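Long-range contact in putative immunoglobulin-blocking virulence protein (Mycoplasma mycoides subsp. capri, PDB 7ADK), which probably blocks immunoglobulin function as a virulence factor of the mycoplasma, in an assembly that also contains a lipoprotein chain: residues A[647-652]-A[687-692]. Sequence-based numbering, arbitrary orientation.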
loop_
_atom_site.group_PDB
_atom_site.type_symbol
_atom_site.label_atom_id
_atom_site.label_comp_id
_atom_site.label_asym_id
_atom_site.label_seq_id
_atom_site.Cartn_x
_atom_site.Cartn_y
_atom_site.Cartn_z
ATOM N N GLU A 647 -6.865 21.680 -14.119
ATOM C CA GLU A 647 -7.779 21.244 -15.173
ATOM C C GLU A 647 -7.174 20.062 -15.936
ATOM O O GLU A 647 -5.978 19.813 -15.836
ATOM C CB GLU A 647 -8.064 22.398 -16.142
ATOM C CG GLU A 647 -8.923 23.534 -15.568
ATOM C CD GLU A 647 -8.175 24.745 -15.000
ATOM O OE1 GLU A 647 -6.987 24.978 -15.310
ATOM O OE2 GLU A 647 -8.807 25.499 -14.225
ATOM N N SER A 648 -7.985 19.334 -16.707
ATOM C CA SER A 648 -7.568 18.187 -17.532
ATOM C C SER A 648 -6.558 18.533 -18.630
ATOM O O SER A 648 -5.884 17.653 -19.148
ATOM C CB SER A 648 -8.795 17.549 -18.172
ATOM O OG SER A 648 -9.417 18.456 -19.063
ATOM N N TYR A 649 -6.448 19.810 -18.985
ATOM C CA TYR A 649 -5.482 20.353 -19.921
ATOM C C TYR A 649 -4.348 21.065 -19.178
ATOM O O TYR A 649 -4.570 21.807 -18.228
ATOM C CB TYR A 649 -6.194 21.268 -20.929
ATOM C CG TYR A 649 -7.021 22.397 -20.341
ATOM C CD1 TYR A 649 -8.382 22.203 -20.051
ATOM C CD2 TYR A 649 -6.434 23.646 -20.097
ATOM C CE1 TYR A 649 -9.145 23.253 -19.512
ATOM C CE2 TYR A 649 -7.198 24.702 -19.563
ATOM C CZ TYR A 649 -8.558 24.507 -19.266
ATOM O OH TYR A 649 -9.296 25.527 -18.759
ATOM N N PHE A 650 -3.109 20.869 -19.608
ATOM C CA PHE A 650 -2.010 21.719 -19.173
ATOM C C PHE A 650 -1.981 22.983 -20.038
ATOM O O PHE A 650 -1.472 22.976 -21.153
ATOM C CB PHE A 650 -0.698 20.928 -19.203
ATOM C CG PHE A 650 0.524 21.759 -18.878
ATOM C CD1 PHE A 650 0.621 22.409 -17.637
ATOM C CD2 PHE A 650 1.546 21.914 -19.826
ATOM C CE1 PHE A 650 1.732 23.215 -17.355
ATOM C CE2 PHE A 650 2.655 22.717 -19.544
ATOM C CZ PHE A 650 2.745 23.369 -18.308
ATOM N N GLU A 651 -2.558 24.068 -19.542
ATOM C CA GLU A 651 -2.547 25.365 -20.209
ATOM C C GLU A 651 -1.159 25.993 -20.115
ATOM O O GLU A 651 -0.590 26.118 -19.028
ATOM C CB GLU A 651 -3.650 26.261 -19.619
ATOM C CG GLU A 651 -4.053 27.454 -20.494
ATOM C CD GLU A 651 -3.132 28.672 -20.414
ATOM O OE1 GLU A 651 -2.406 28.852 -19.414
ATOM O OE2 GLU A 651 -3.160 29.496 -21.350
ATOM N N ILE A 652 -0.580 26.369 -21.254
ATOM C CA ILE A 652 0.697 27.080 -21.311
ATOM C C ILE A 652 0.678 28.139 -22.422
ATOM O O ILE A 652 0.204 27.883 -23.524
ATOM C CB ILE A 652 1.877 26.077 -21.354
ATOM C CG1 ILE A 652 3.238 26.782 -21.237
ATOM C CG2 ILE A 652 1.859 25.178 -22.586
ATOM C CD1 ILE A 652 4.361 25.883 -20.742
ATOM N N SER A 687 -5.106 17.417 -23.588
ATOM C CA SER A 687 -3.891 17.923 -24.205
ATOM C C SER A 687 -3.071 18.915 -23.375
ATOM O O SER A 687 -3.547 19.537 -22.433
ATOM C CB SER A 687 -4.305 18.643 -25.493
ATOM O OG SER A 687 -5.239 17.881 -26.226
ATOM N N ILE A 688 -1.858 19.191 -23.844
ATOM C CA ILE A 688 -1.226 20.486 -23.588
ATOM C C ILE A 688 -1.986 21.527 -24.418
ATOM O O ILE A 688 -1.976 21.462 -25.649
ATOM C CB ILE A 688 0.261 20.455 -23.968
ATOM C CG1 ILE A 688 0.997 19.433 -23.088
ATOM C CG2 ILE A 688 0.877 21.855 -23.850
ATOM C CD1 ILE A 688 2.494 19.373 -23.351
ATOM N N ARG A 689 -2.649 22.483 -23.771
ATOM C CA ARG A 689 -3.306 23.608 -24.440
ATOM C C ARG A 689 -2.287 24.718 -24.636
ATOM O O ARG A 689 -1.828 25.311 -23.666
ATOM C CB ARG A 689 -4.529 24.046 -23.624
ATOM C CG ARG A 689 -5.168 25.355 -24.128
ATOM C CD ARG A 689 -6.382 25.818 -23.318
ATOM N NE ARG A 689 -7.540 24.908 -23.412
ATOM C CZ ARG A 689 -8.743 25.160 -22.929
ATOM N NH1 ARG A 689 -9.054 26.295 -22.381
ATOM N NH2 ARG A 689 -9.675 24.266 -22.976
ATOM N N ILE A 690 -1.966 25.017 -25.885
ATOM C CA ILE A 690 -1.052 26.092 -26.256
ATOM C C ILE A 690 -1.900 27.329 -26.558
ATOM O O ILE A 690 -2.728 27.313 -27.472
ATOM C CB ILE A 690 -0.173 25.659 -27.447
ATOM C CG1 ILE A 690 0.692 24.440 -27.060
ATOM C CG2 ILE A 690 0.700 26.834 -27.918
ATOM C CD1 ILE A 690 1.563 23.875 -28.177
ATOM N N SER A 691 -1.718 28.400 -25.787
ATOM C CA SER A 691 -2.414 29.682 -25.959
ATOM C C SER A 691 -1.495 30.779 -26.530
ATOM O O SER A 691 -0.271 30.662 -26.507
ATOM C CB SER A 691 -3.086 30.085 -24.641
ATOM O OG SER A 691 -2.141 30.367 -23.642
ATOM N N GLY A 692 -2.084 31.853 -27.063
ATOM C CA GLY A 692 -1.387 32.977 -27.709
ATOM C C GLY A 692 -1.001 32.762 -29.182
ATOM O O GLY A 692 -0.887 31.638 -29.656
#
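Arg689 of strand 688-690 lays its guanidinium flat on the ring of Tyr649, the residue leading into the parallel strand 650-652, a worked example of a cation-pi stack. Its CB starts 4.0 Å from Tyr649 CD2, the aliphatic chain runs out extended through CG, and CD passes over the CD2-CE2 side of the ring. A bend at chi3 (-66°) swings the head group over the face: NE sits above Tyr649 CD2, Arg689 CZ lies 3.7 Å from the ring centroid, NH1 meets CZ and OH of Tyr649, and NH2 covers CE1 and CD1. The two planes are 4° from parallel, while Glu647 CB lies against the opposite face, toward its rim. On the same side of the sheet, Ser691 OG donates to the syn side of Glu651 OE2 at 2.7 Å, 31° out of the carboxylate plane. The other face is apolar: Ile688 CG2 meets Ile652 CG2 at 3.7 Å and packs beside Phe650. Leu704, Tyr707 and Phe708 of helix 698-709 touch Ile688; Tyr707 also meets Ile652 and Phe650. Strand 688-690 is the middle of three, with strand 720-722 on its far side. Across this contact the arginine side chain is held by the aromatic face, not by a salt bridge to Glu651, whose charge probably acts only at longer range.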